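Local structure of aldo-keto reductase family 1 member C1 (1QWK) at residues W155-L164 against D186-I196; V31-K40 against A57-E68. The protein probably reduces aldehydes or ketones with NADPH as an aldose reductase-like aldo-keto reductase. All blocks are in the same frame, centred on the assembly; numbering follows the deposited sequence.

Contact 1: residues W155-L164 against D186-I196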
loop_
_atom_site.group_PDB
_atom_site.type_symbol
_atom_site.label_atom_id
_atom_site.label_comp_id
_atom_site.label_asym_id
_atom_site.label_seq_id
_atom_site.Cartn_x
_atom_site.Cartn_y
_atom_site.Cartn_z
ATOM N N TRP A 155 6.843 7.042 6.488
ATOM C CA TRP A 155 7.782 8.119 6.776
ATOM C C TRP A 155 6.934 9.362 7.036
ATOM O O TRP A 155 5.825 9.472 6.500
ATOM C CB TRP A 155 8.672 8.403 5.565
ATOM C CG TRP A 155 9.800 7.434 5.333
ATOM C CD1 TRP A 155 9.771 6.073 5.478
ATOM C CD2 TRP A 155 11.106 7.757 4.830
ATOM N NE1 TRP A 155 10.979 5.533 5.089
ATOM C CE2 TRP A 155 11.815 6.545 4.694
ATOM C CE3 TRP A 155 11.745 8.957 4.481
ATOM C CZ2 TRP A 155 13.135 6.494 4.221
ATOM C CZ3 TRP A 155 13.059 8.908 4.008
ATOM C CH2 TRP A 155 13.741 7.681 3.886
ATOM N N ASN A 156 7.431 10.296 7.845
ATOM C CA ASN A 156 6.666 11.519 8.072
ATOM C C ASN A 156 7.169 12.594 7.104
ATOM O O ASN A 156 8.159 12.384 6.403
ATOM C CB ASN A 156 6.752 12.000 9.535
ATOM C CG ASN A 156 8.160 12.353 9.977
ATOM O OD1 ASN A 156 8.908 13.009 9.261
ATOM N ND2 ASN A 156 8.517 11.932 11.187
ATOM N N ASN A 157 6.483 13.731 7.054
ATOM C CA ASN A 157 6.849 14.810 6.141
ATOM C C ASN A 157 8.281 15.307 6.297
ATOM O O ASN A 157 8.955 15.574 5.302
ATOM C CB ASN A 157 5.898 15.996 6.297
ATOM C CG ASN A 157 4.469 15.659 5.913
ATOM O OD1 ASN A 157 4.189 14.585 5.376
ATOM N ND2 ASN A 157 3.556 16.586 6.180
ATOM N N ASP A 158 8.745 15.442 7.535
ATOM C CA ASP A 158 10.097 15.930 7.782
ATOM C C ASP A 158 11.155 14.972 7.247
ATOM O O ASP A 158 12.178 15.403 6.714
ATOM C CB ASP A 158 10.319 16.162 9.280
ATOM C CG ASP A 158 9.409 17.235 9.842
ATOM O OD1 ASP A 158 9.324 18.323 9.231
ATOM O OD2 ASP A 158 8.781 16.995 10.895
ATOM N N GLN A 159 10.906 13.673 7.385
ATOM C CA GLN A 159 11.849 12.670 6.900
ATOM C C GLN A 159 11.897 12.697 5.375
ATOM O O GLN A 159 12.971 12.593 4.774
ATOM C CB GLN A 159 11.456 11.277 7.415
ATOM C CG GLN A 159 11.612 11.154 8.936
ATOM C CD GLN A 159 11.054 9.863 9.499
ATOM O OE1 GLN A 159 9.916 9.490 9.212
ATOM N NE2 GLN A 159 11.841 9.189 10.332
ATOM N N ILE A 160 10.738 12.842 4.742
ATOM C CA ILE A 160 10.708 12.904 3.287
ATOM C C ILE A 160 11.435 14.162 2.811
ATOM O O ILE A 160 12.194 14.118 1.840
ATOM C CB ILE A 160 9.263 12.890 2.751
ATOM C CG1 ILE A 160 8.629 11.534 3.067
ATOM C CG2 ILE A 160 9.257 13.153 1.243
ATOM C CD1 ILE A 160 7.162 11.413 2.677
ATOM N N SER A 161 11.214 15.282 3.498
ATOM C CA SER A 161 11.876 16.533 3.130
ATOM C C SER A 161 13.395 16.390 3.228
ATOM O O SER A 161 14.127 16.915 2.392
ATOM C CB SER A 161 11.420 17.678 4.041
ATOM O OG SER A 161 10.058 17.985 3.836
ATOM N N ARG A 162 13.864 15.685 4.253
ATOM C CA ARG A 162 15.298 15.488 4.431
ATOM C C ARG A 162 15.868 14.660 3.285
ATOM O O ARG A 162 17.003 14.879 2.855
ATOM C CB ARG A 162 15.576 14.816 5.776
ATOM C CG ARG A 162 15.375 15.745 6.970
ATOM C CD ARG A 162 15.254 14.967 8.272
ATOM N NE ARG A 162 16.401 14.105 8.528
ATOM C CZ ARG A 162 16.378 13.070 9.361
ATOM N NH1 ARG A 162 15.260 12.773 10.015
ATOM N NH2 ARG A 162 17.463 12.324 9.527
ATOM N N ALA A 163 15.079 13.716 2.781
ATOM C CA ALA A 163 15.522 12.879 1.669
ATOM C C ALA A 163 15.560 13.707 0.385
ATOM O O ALA A 163 16.509 13.611 -0.398
ATOM C CB ALA A 163 14.583 11.687 1.499
ATOM N N LEU A 164 14.534 14.527 0.174
ATOM C CA LEU A 164 14.458 15.364 -1.024
ATOM C C LEU A 164 15.583 16.384 -1.097
ATOM O O LEU A 164 16.126 16.644 -2.171
ATOM C CB LEU A 164 13.118 16.104 -1.069
ATOM C CG LEU A 164 11.854 15.263 -1.249
ATOM C CD1 LEU A 164 10.636 16.162 -1.160
ATOM C CD2 LEU A 164 11.901 14.552 -2.598
ATOM N N ASP A 186 -2.875 16.482 5.849
ATOM C CA ASP A 186 -1.567 17.129 5.864
ATOM C C ASP A 186 -0.540 16.403 4.997
ATOM O O ASP A 186 0.183 17.031 4.225
ATOM C CB ASP A 186 -1.047 17.227 7.302
ATOM C CG ASP A 186 0.228 18.045 7.408
ATOM O OD1 ASP A 186 0.194 19.250 7.076
ATOM O OD2 ASP A 186 1.265 17.486 7.822
ATOM N N HIS A 187 -0.473 15.081 5.123
ATOM C CA HIS A 187 0.493 14.314 4.343
ATOM C C HIS A 187 0.214 14.390 2.846
ATOM O O HIS A 187 1.129 14.609 2.051
ATOM C CB HIS A 187 0.508 12.849 4.786
ATOM C CG HIS A 187 1.568 12.028 4.115
ATOM N ND1 HIS A 187 2.914 12.262 4.294
ATOM C CD2 HIS A 187 1.478 10.967 3.278
ATOM C CE1 HIS A 187 3.610 11.379 3.597
ATOM N NE2 HIS A 187 2.761 10.582 2.972
ATOM N N VAL A 188 -1.048 14.217 2.463
ATOM C CA VAL A 188 -1.418 14.268 1.052
ATOM C C VAL A 188 -1.110 15.640 0.460
ATOM O O VAL A 188 -0.597 15.738 -0.651
ATOM C CB VAL A 188 -2.917 13.926 0.856
ATOM C CG1 VAL A 188 -3.309 14.074 -0.613
ATOM C CG2 VAL A 188 -3.183 12.506 1.323
ATOM N N ASP A 189 -1.420 16.703 1.197
ATOM C CA ASP A 189 -1.133 18.044 0.699
ATOM C C ASP A 189 0.372 18.240 0.544
ATOM O O ASP A 189 0.827 18.845 -0.425
ATOM C CB ASP A 189 -1.721 19.103 1.632
ATOM C CG ASP A 189 -3.235 19.156 1.554
ATOM O OD1 ASP A 189 -3.774 19.076 0.429
ATOM O OD2 ASP A 189 -3.894 19.282 2.606
ATOM N N PHE A 190 1.139 17.716 1.496
ATOM C CA PHE A 190 2.593 17.818 1.446
ATOM C C PHE A 190 3.123 17.108 0.201
ATOM O O PHE A 190 3.944 17.654 -0.534
ATOM C CB PHE A 190 3.206 17.179 2.691
ATOM C CG PHE A 190 4.699 17.039 2.633
ATOM C CD1 PHE A 190 5.529 18.120 2.912
ATOM C CD2 PHE A 190 5.278 15.821 2.279
ATOM C CE1 PHE A 190 6.915 17.987 2.859
ATOM C CE2 PHE A 190 6.659 15.677 2.222
ATOM C CZ PHE A 190 7.481 16.763 2.506
ATOM N N CYS A 191 2.655 15.886 -0.026
ATOM C CA CYS A 191 3.096 15.103 -1.179
ATOM C C CYS A 191 2.723 15.761 -2.503
ATOM O O CYS A 191 3.512 15.753 -3.448
ATOM C CB CYS A 191 2.512 13.688 -1.112
ATOM S SG CYS A 191 3.245 12.643 0.183
ATOM N N LYS A 192 1.523 16.329 -2.573
ATOM C CA LYS A 192 1.084 16.995 -3.792
ATOM C C LYS A 192 2.028 18.149 -4.114
ATOM O O LYS A 192 2.398 18.358 -5.271
ATOM C CB LYS A 192 -0.346 17.517 -3.634
ATOM C CG LYS A 192 -1.411 16.433 -3.642
ATOM C CD LYS A 192 -2.789 17.012 -3.344
ATOM C CE LYS A 192 -3.889 15.964 -3.486
ATOM N NZ LYS A 192 -4.089 15.526 -4.895
ATOM N N LYS A 193 2.429 18.887 -3.085
ATOM C CA LYS A 193 3.327 20.020 -3.264
ATOM C C LYS A 193 4.675 19.625 -3.847
ATOM O O LYS A 193 5.275 20.392 -4.601
ATOM C CB LYS A 193 3.555 20.741 -1.933
ATOM C CG LYS A 193 2.374 21.564 -1.451
ATOM C CD LYS A 193 2.779 22.428 -0.265
ATOM C CE LYS A 193 1.658 23.355 0.178
ATOM N NZ LYS A 193 0.468 22.611 0.679
ATOM N N HIS A 194 5.149 18.431 -3.501
ATOM C CA HIS A 194 6.443 17.947 -3.980
ATOM C C HIS A 194 6.324 16.894 -5.078
ATOM O O HIS A 194 7.270 16.149 -5.333
ATOM C CB HIS A 194 7.249 17.382 -2.808
ATOM C CG HIS A 194 7.535 18.390 -1.739
ATOM N ND1 HIS A 194 8.485 19.379 -1.884
ATOM C CD2 HIS A 194 6.964 18.590 -0.529
ATOM C CE1 HIS A 194 8.484 20.147 -0.808
ATOM N NE2 HIS A 194 7.570 19.691 0.029
ATOM N N ASN A 195 5.164 16.839 -5.726
ATOM C CA ASN A 195 4.923 15.886 -6.808
ATOM C C ASN A 195 5.236 14.446 -6.418
ATOM O O ASN A 195 5.864 13.698 -7.175
ATOM C CB ASN A 195 5.736 16.265 -8.052
ATOM C CG ASN A 195 5.317 17.597 -8.641
ATOM O OD1 ASN A 195 4.158 17.791 -9.008
ATOM N ND2 ASN A 195 6.264 18.524 -8.742
ATOM N N ILE A 196 4.799 14.062 -5.225
ATOM C CA ILE A 196 5.013 12.703 -4.736
ATOM C C ILE A 196 3.659 11.996 -4.779
ATOM O O ILE A 196 2.685 12.491 -4.211
ATOM C CB ILE A 196 5.525 12.707 -3.276
ATOM C CG1 ILE A 196 6.855 13.469 -3.188
ATOM C CG2 ILE A 196 5.702 11.269 -2.784
ATOM C CD1 ILE A 196 7.382 13.614 -1.768
#
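Asn157 lies flat on the ring of Phe190, its CB 3.8 Å from the ring centroid and almost on the normal, with amide and ring planes only 13° apart. The same amide turns its oxygen to His187: ND1 donates to Asn157 OD1 over 2.9 Å in a nearly straight bond, with OD1 close to the imidazole plane. His194 CD2 sits over the opposite face of Phe190, toward its rim, while Ile160 CG2 comes to the edge of Phe190 at CE2 (3.8 Å). Without the ring, as with an alanine here, the Asn157 amide is likely to lose its stacking surface and a gap to open beside Ile160. Deeper in, Ile160 CG2 touches Ile196 CD1 (3.6 Å); nearer the surface, Leu164 CD1 makes a CH-pi contact over the His194 ring. In the next shell, His187 NE2 bonds to Ser174 of strand 173-177, so both ring nitrogens are engaged and the imidazole's rotation is fixed. A capping box of Asn156 and Gln159 starts helix 157-164; a Schellman motif at Asn195 ends helix 185-193. Two near-parallel helices, 14° apart and flanking one strand, are what successive beta-alpha units of a TIM barrel produce.

Contact 2: residues V31-K40 against A57-E68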
loop_
_atom_site.group_PDB
_atom_site.type_symbol
_atom_site.label_atom_id
_atom_site.label_comp_id
_atom_site.label_asym_id
_atom_site.label_seq_id
_atom_site.Cartn_x
_atom_site.Cartn_y
_atom_site.Cartn_z
ATOM N N VAL A 31 -1.957 -16.310 -1.628
ATOM C CA VAL A 31 -1.558 -15.257 -2.551
ATOM C C VAL A 31 -1.528 -15.674 -4.016
ATOM O O VAL A 31 -1.833 -14.871 -4.896
ATOM C CB VAL A 31 -0.182 -14.660 -2.172
ATOM C CG1 VAL A 31 0.942 -15.580 -2.618
ATOM C CG2 VAL A 31 -0.040 -13.281 -2.797
ATOM N N ILE A 32 -1.171 -16.922 -4.290
ATOM C CA ILE A 32 -1.139 -17.369 -5.676
ATOM C C ILE A 32 -2.529 -17.253 -6.294
ATOM O O ILE A 32 -2.694 -16.669 -7.368
ATOM C CB ILE A 32 -0.645 -18.820 -5.786
ATOM C CG1 ILE A 32 0.826 -18.895 -5.370
ATOM C CG2 ILE A 32 -0.823 -19.323 -7.214
ATOM C CD1 ILE A 32 1.382 -20.308 -5.305
ATOM N N THR A 33 -3.530 -17.803 -5.611
ATOM C CA THR A 33 -4.908 -17.747 -6.096
ATOM C C THR A 33 -5.398 -16.302 -6.151
ATOM O O THR A 33 -6.117 -15.913 -7.071
ATOM C CB THR A 33 -5.856 -18.542 -5.174
ATOM O OG1 THR A 33 -5.415 -19.902 -5.090
ATOM C CG2 THR A 33 -7.277 -18.509 -5.717
ATOM N N ALA A 34 -5.006 -15.510 -5.157
ATOM C CA ALA A 34 -5.407 -14.112 -5.091
ATOM C C ALA A 34 -4.831 -13.300 -6.250
ATOM O O ALA A 34 -5.538 -12.513 -6.878
ATOM C CB ALA A 34 -4.969 -13.505 -3.757
ATOM N N VAL A 35 -3.547 -13.492 -6.530
ATOM C CA VAL A 35 -2.898 -12.761 -7.609
ATOM C C VAL A 35 -3.528 -13.092 -8.958
ATOM O O VAL A 35 -3.868 -12.192 -9.727
ATOM C CB VAL A 35 -1.377 -13.066 -7.661
ATOM C CG1 VAL A 35 -0.761 -12.480 -8.922
ATOM C CG2 VAL A 35 -0.691 -12.475 -6.433
ATOM N N LYS A 36 -3.699 -14.380 -9.245
ATOM C CA LYS A 36 -4.287 -14.783 -10.521
ATOM C C LYS A 36 -5.717 -14.283 -10.680
ATOM O O LYS A 36 -6.120 -13.871 -11.769
ATOM C CB LYS A 36 -4.233 -16.305 -10.666
ATOM C CG LYS A 36 -2.817 -16.852 -10.575
ATOM C CD LYS A 36 -2.746 -18.349 -10.852
ATOM C CE LYS A 36 -2.993 -18.662 -12.318
ATOM N NZ LYS A 36 -2.911 -20.128 -12.579
ATOM N N THR A 37 -6.483 -14.313 -9.595
ATOM C CA THR A 37 -7.863 -13.845 -9.640
ATOM C C THR A 37 -7.894 -12.346 -9.918
ATOM O O THR A 37 -8.686 -11.864 -10.734
ATOM C CB THR A 37 -8.588 -14.111 -8.305
ATOM O OG1 THR A 37 -8.637 -15.524 -8.060
ATOM C CG2 THR A 37 -10.004 -13.563 -8.354
ATOM N N ALA A 38 -7.018 -11.611 -9.240
ATOM C CA ALA A 38 -6.951 -10.164 -9.397
ATOM C C ALA A 38 -6.553 -9.767 -10.814
ATOM O O ALA A 38 -7.185 -8.905 -11.429
ATOM C CB ALA A 38 -5.961 -9.578 -8.392
ATOM N N VAL A 39 -5.501 -10.386 -11.333
ATOM C CA VAL A 39 -5.046 -10.059 -12.679
ATOM C C VAL A 39 -6.106 -10.400 -13.723
ATOM O O VAL A 39 -6.332 -9.632 -14.657
ATOM C CB VAL A 39 -3.722 -10.786 -13.011
ATOM C CG1 VAL A 39 -3.333 -10.536 -14.466
ATOM C CG2 VAL A 39 -2.620 -10.285 -12.092
ATOM N N LYS A 40 -6.766 -11.544 -13.571
ATOM C CA LYS A 40 -7.797 -11.916 -14.532
ATOM C C LYS A 40 -8.993 -10.971 -14.426
ATOM O O LYS A 40 -9.747 -10.806 -15.386
ATOM C CB LYS A 40 -8.245 -13.360 -14.305
ATOM C CG LYS A 40 -7.175 -14.387 -14.620
ATOM C CD LYS A 40 -7.631 -15.776 -14.215
ATOM C CE LYS A 40 -6.560 -16.815 -14.490
ATOM N NZ LYS A 40 -6.996 -18.167 -14.044
ATOM N N ALA A 57 6.034 -16.973 -3.786
ATOM C CA ALA A 57 4.731 -17.423 -4.261
ATOM C C ALA A 57 4.215 -16.483 -5.348
ATOM O O ALA A 57 3.659 -16.926 -6.355
ATOM C CB ALA A 57 3.744 -17.480 -3.102
ATOM N N ILE A 58 4.402 -15.182 -5.147
ATOM C CA ILE A 58 3.957 -14.202 -6.129
ATOM C C ILE A 58 4.725 -14.401 -7.432
ATOM O O ILE A 58 4.166 -14.251 -8.519
ATOM C CB ILE A 58 4.157 -12.760 -5.608
ATOM C CG1 ILE A 58 3.238 -12.524 -4.405
ATOM C CG2 ILE A 58 3.867 -11.754 -6.718
ATOM C CD1 ILE A 58 3.390 -11.163 -3.751
ATOM N N GLY A 59 6.002 -14.751 -7.316
ATOM C CA GLY A 59 6.816 -14.982 -8.496
ATOM C C GLY A 59 6.252 -16.147 -9.286
ATOM O O GLY A 59 6.214 -16.125 -10.518
ATOM N N THR A 60 5.803 -17.170 -8.569
ATOM C CA THR A 60 5.225 -18.348 -9.204
ATOM C C THR A 60 3.911 -17.965 -9.881
ATOM O O THR A 60 3.632 -18.386 -11.003
ATOM C CB THR A 60 4.979 -19.468 -8.169
ATOM O OG1 THR A 60 6.235 -19.888 -7.621
ATOM C CG2 THR A 60 4.294 -20.669 -8.817
ATOM N N ALA A 61 3.111 -17.152 -9.198
ATOM C CA ALA A 61 1.836 -16.711 -9.746
ATOM C C ALA A 61 2.046 -15.943 -11.049
ATOM O O ALA A 61 1.356 -16.179 -12.042
ATOM C CB ALA A 61 1.104 -15.836 -8.731
ATOM N N ILE A 62 2.999 -15.018 -11.040
ATOM C CA ILE A 62 3.292 -14.220 -12.225
ATOM C C ILE A 62 3.774 -15.117 -13.361
ATOM O O ILE A 62 3.385 -14.937 -14.514
ATOM C CB ILE A 62 4.367 -13.160 -11.927
ATOM C CG1 ILE A 62 3.818 -12.152 -10.910
ATOM C CG2 ILE A 62 4.784 -12.463 -13.216
ATOM C CD1 ILE A 62 4.830 -11.120 -10.455
ATOM N N LYS A 63 4.616 -16.087 -13.023
ATOM C CA LYS A 63 5.144 -17.010 -14.016
ATOM C C LYS A 63 3.989 -17.732 -14.714
ATOM O O LYS A 63 3.949 -17.814 -15.941
ATOM C CB LYS A 63 6.073 -18.023 -13.342
ATOM C CG LYS A 63 6.953 -18.808 -14.305
ATOM C CD LYS A 63 7.864 -19.769 -13.554
ATOM C CE LYS A 63 8.963 -20.328 -14.450
ATOM N NZ LYS A 63 8.427 -21.080 -15.620
ATOM N N GLU A 64 3.047 -18.244 -13.927
ATOM C CA GLU A 64 1.892 -18.950 -14.473
ATOM C C GLU A 64 1.043 -18.038 -15.355
ATOM O O GLU A 64 0.567 -18.453 -16.414
ATOM C CB GLU A 64 1.035 -19.522 -13.339
ATOM C CG GLU A 64 1.613 -20.774 -12.692
ATOM C CD GLU A 64 0.822 -21.227 -11.476
ATOM O OE1 GLU A 64 -0.427 -21.266 -11.548
ATOM O OE2 GLU A 64 1.449 -21.557 -10.446
ATOM N N LEU A 65 0.849 -16.797 -14.917
ATOM C CA LEU A 65 0.065 -15.836 -15.684
ATOM C C LEU A 65 0.696 -15.584 -17.051
ATOM O O LEU A 65 -0.006 -15.499 -18.060
ATOM C CB LEU A 65 -0.049 -14.513 -14.920
ATOM C CG LEU A 65 -1.004 -14.492 -13.722
ATOM C CD1 LEU A 65 -0.789 -13.217 -12.920
ATOM C CD2 LEU A 65 -2.445 -14.586 -14.206
ATOM N N LEU A 66 2.021 -15.466 -17.080
ATOM C CA LEU A 66 2.737 -15.226 -18.327
ATOM C C LEU A 66 2.630 -16.427 -19.266
ATOM O O LEU A 66 2.409 -16.265 -20.465
ATOM C CB LEU A 66 4.211 -14.916 -18.044
ATOM C CG LEU A 66 4.503 -13.640 -17.241
ATOM C CD1 LEU A 66 5.993 -13.535 -16.966
ATOM C CD2 LEU A 66 4.016 -12.425 -18.008
ATOM N N GLU A 67 2.784 -17.628 -18.718
ATOM C CA GLU A 67 2.703 -18.846 -19.518
ATOM C C GLU A 67 1.294 -19.055 -20.070
ATOM O O GLU A 67 1.121 -19.590 -21.166
ATOM C CB GLU A 67 3.117 -20.060 -18.680
ATOM C CG GLU A 67 4.529 -19.969 -18.118
ATOM C CD GLU A 67 4.947 -21.223 -17.366
ATOM O OE1 GLU A 67 4.202 -21.657 -16.460
ATOM O OE2 GLU A 67 6.028 -21.770 -17.677
ATOM N N GLU A 68 0.290 -18.629 -19.307
ATOM C CA GLU A 68 -1.103 -18.763 -19.722
ATOM C C GLU A 68 -1.472 -17.704 -20.755
ATOM O O GLU A 68 -2.525 -17.784 -21.389
ATOM C CB GLU A 68 -2.027 -18.640 -18.507
ATOM C CG GLU A 68 -2.017 -19.856 -17.597
ATOM C CD GLU A 68 -2.697 -19.598 -16.268
ATOM O OE1 GLU A 68 -3.831 -19.071 -16.266
ATOM O OE2 GLU A 68 -2.099 -19.927 -15.222
#
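Neighbouring helices on the outside of a TIM barrel, each following a strand of the parallel sheet, pack here through residues 31-40 and 57-68, with axes 8.6 Å apart and crossing at -39°. Ala61 at the crossing is consistent with so close an approach: it faces Ile32 and Val35, and Ala61 CB lies 3.8 Å from Val35 CG1. At the N-terminal end Val31 meets Ala57 and Ile58 with separate branches. Val31 CG1, held between the backbone N and the carbonyl carbon (chi1 78°), presses on Ala57 CB at 3.4 Å, tighter than usual van der Waals contact, whereas CG2 rests on Ile58 CG1, the two side chains crossing at about a right angle. Ile58 also touches Thr48, its side chain about 6 Å from that of Tyr52, the predicted proton donor. Toward the C-terminal ends Leu65 and Val39 meet tip to tip, Leu65 CD1 to Val39 CG2 at 3.6 Å. Beside this apolar seam runs a salt-bridge network, to which Lys40 adds a long link with Glu68. Lys36 bends at chi3 (71°), bringing its ammonium between two carboxylates one helical turn apart. Lys36 NZ bonds to Glu64 OE1 at 2.9 Å on the anti side, and to Glu68 OE2 at 2.8 Å through the syn lone pair.

Overall arrangement
After two short strands, 7-9 and 15-17, the chain forms strand 21-22 and helix 28-41, then passes through strand 45-47 into helix 55-68; contact 2 closes this first loop with 16 residues between its segments. Further beta-alpha units follow before strand 150-153 leads into helix 157-164. Strand 173-177 then returns to the sheet, and contact 1 closes a second loop, of 21 intervening residues, against helix 185-193. The two loops stand in series, neither nested nor crossed. Their centres are 34 Å apart on opposite sides of the chain's centre, with no touch between them. They illustrate how a barrel is built from repeated local closures, each tying a helix to the next around the strands.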